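Long-range contact in periplasmic branched-chain amino acid-binding protein (Burkholderia mallei, PDB 3I09), which probably binds branched-chain amino acids or related small carboxylates in the periplasm and hands them to an ABC transporter: residues D251-W255 against M275-A281. Numbering follows the deposited sequence. Where two conformers were deposited one is given.
Sequences DSWYW and MPSSLQA
In the conformer described, selenomethionine Met275 lies across one face of the Trp255 indole. Its chain bends at chi2 (-65°), laying SE 3.7 Å from the centroid of the five-membered ring and carrying methyl CE over the six-membered ring, 3.4 Å from its centroid: a Met-aromatic contact extended by a CH-pi contact. Trp255 NE1 donates to the carbonyl of Trp348. Pro276 sets CG 3.7 Å from CH2 of Trp253, while its carbonyl oxygen lies at that ring's edge and takes a hydrogen bond from a water that also accepts from Trp255 N. Ser277 is the N-cap of helix 278-297; with Gln280 it forms a capping box, Ser277 N donating almost straight (173°) to Gln280 OE1 and Gln280 N to Ser277 OG, which also hydrogen-bonds Ile20 O of the acetoacetate pocket. Ser278 donates from OG to Asp251 OD1 at 2.6 Å, meeting OD1 on its syn side, while Ser252 N donates to the anti side of the same oxygen. A second water joins Asp251 OD2 to Ser278 N, so the carboxylate holds the helix start both directly and through solvent. One turn on, Ala281 CB sits over the Trp253 six-membered ring, 3.5 Å from its centroid; Trp253 carries its CG anti to its own backbone N (chi1 -173°), extending the indole toward the helix. The buried contact thus packs the end of strand 248-251 and the following loop against a capped helix N-terminus, the Ser277 side chain about 9 Å from the acetoacetate bound in this type I periplasmic binding protein.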
# COMPACT_ATOMS: atom_id res chain seq x y z
N ASP A 251 -8.28 4.42 1.79
CA ASP A 251 -6.88 4.57 2.28
C ASP A 251 -6.80 4.11 3.71
O ASP A 251 -7.82 3.97 4.37
CB ASP A 251 -6.36 6.00 2.11
CG ASP A 251 -4.77 6.08 1.95
OD1 ASP A 251 -4.04 5.10 2.27
OD2 ASP A 251 -4.25 7.09 1.40
N SER A 252 -5.59 3.87 4.21
CA SER A 252 -5.43 3.37 5.57
C SER A 252 -5.14 4.43 6.60
O SER A 252 -5.17 4.13 7.79
CB SER A 252 -4.31 2.31 5.61
OG SER A 252 -3.04 2.91 5.40
N TRP A 253 -4.77 5.64 6.17
CA TRP A 253 -4.30 6.68 7.11
C TRP A 253 -4.27 8.00 6.38
O TRP A 253 -4.05 8.04 5.16
CB TRP A 253 -2.90 6.33 7.58
CG TRP A 253 -2.33 7.20 8.65
CD1 TRP A 253 -2.45 7.01 9.99
CD2 TRP A 253 -1.51 8.35 8.47
NE1 TRP A 253 -1.76 7.98 10.67
CE2 TRP A 253 -1.16 8.81 9.76
CE3 TRP A 253 -1.03 9.05 7.35
CZ2 TRP A 253 -0.37 9.96 9.95
CZ3 TRP A 253 -0.19 10.15 7.55
CH2 TRP A 253 0.10 10.61 8.83
N TYR A 254 -4.55 9.08 7.12
CA TYR A 254 -4.45 10.41 6.55
C TYR A 254 -4.01 11.36 7.66
O TYR A 254 -4.42 11.22 8.86
CB TYR A 254 -5.75 10.89 5.84
CG TYR A 254 -6.99 10.94 6.71
CD1 TYR A 254 -7.61 9.78 7.16
CD2 TYR A 254 -7.55 12.16 7.08
CE1 TYR A 254 -8.76 9.83 7.94
CE2 TYR A 254 -8.68 12.22 7.86
CZ TYR A 254 -9.28 11.06 8.29
OH TYR A 254 -10.39 11.12 9.09
N TRP A 255 -3.14 12.28 7.26
CA TRP A 255 -2.42 13.12 8.22
C TRP A 255 -3.36 13.92 9.12
O TRP A 255 -3.04 14.17 10.28
CB TRP A 255 -1.44 14.04 7.47
CG TRP A 255 -2.10 15.11 6.66
CD1 TRP A 255 -2.50 15.05 5.34
CD2 TRP A 255 -2.44 16.39 7.14
NE1 TRP A 255 -3.07 16.25 4.98
CE2 TRP A 255 -3.07 17.08 6.07
CE3 TRP A 255 -2.30 17.02 8.38
CZ2 TRP A 255 -3.54 18.40 6.21
CZ3 TRP A 255 -2.81 18.32 8.53
CH2 TRP A 255 -3.39 19.00 7.44
N MSE A 275 3.50 16.58 3.42
CA MSE A 275 2.71 15.76 4.32
C MSE A 275 3.02 14.32 3.96
O MSE A 275 3.19 14.01 2.79
CB MSE A 275 1.20 15.95 4.13
CG MSE A 275 0.64 17.19 4.69
SE MSE A 275 0.76 17.24 6.59
CE MSE A 275 0.15 19.10 6.78
N PRO A 276 3.05 13.43 4.96
CA PRO A 276 3.32 12.03 4.64
C PRO A 276 2.10 11.33 4.05
O PRO A 276 0.96 11.62 4.39
CB PRO A 276 3.67 11.41 6.00
CG PRO A 276 2.88 12.27 6.99
CD PRO A 276 2.98 13.66 6.41
N SER A 277 2.37 10.37 3.18
CA SER A 277 1.35 9.44 2.72
C SER A 277 1.12 8.35 3.77
O SER A 277 1.90 8.19 4.73
CB SER A 277 1.79 8.72 1.44
OG SER A 277 2.82 7.74 1.70
N SER A 278 0.07 7.58 3.56
CA SER A 278 -0.21 6.43 4.42
C SER A 278 0.94 5.37 4.41
O SER A 278 1.16 4.68 5.41
CB SER A 278 -1.55 5.79 4.02
OG SER A 278 -1.50 5.29 2.69
N LEU A 279 1.70 5.28 3.31
CA LEU A 279 2.83 4.36 3.26
C LEU A 279 3.98 4.81 4.14
O LEU A 279 4.60 4.01 4.81
CB LEU A 279 3.30 4.16 1.81
CG LEU A 279 2.25 3.75 0.80
CD1 LEU A 279 2.92 3.55 -0.55
CD2 LEU A 279 1.48 2.47 1.23
N GLN A 280 4.29 6.10 4.11
CA GLN A 280 5.36 6.66 4.91
C GLN A 280 5.05 6.54 6.41
O GLN A 280 5.91 6.14 7.20
CB GLN A 280 5.65 8.09 4.44
CG GLN A 280 6.34 8.08 3.05
CD GLN A 280 6.03 9.23 2.12
OE1 GLN A 280 5.14 10.06 2.37
NE2 GLN A 280 6.78 9.28 1.01
N ALA A 281 3.80 6.83 6.78
CA ALA A 281 3.29 6.54 8.14
C ALA A 281 3.41 5.08 8.54
O ALA A 281 3.95 4.73 9.62
CB ALA A 281 1.80 7.02 8.28
O HOH W 1 -1.93 8.56 1.35
O HOH W 2 -2.00 2.45 2.99
O HOH W 3 -1.83 11.81 4.67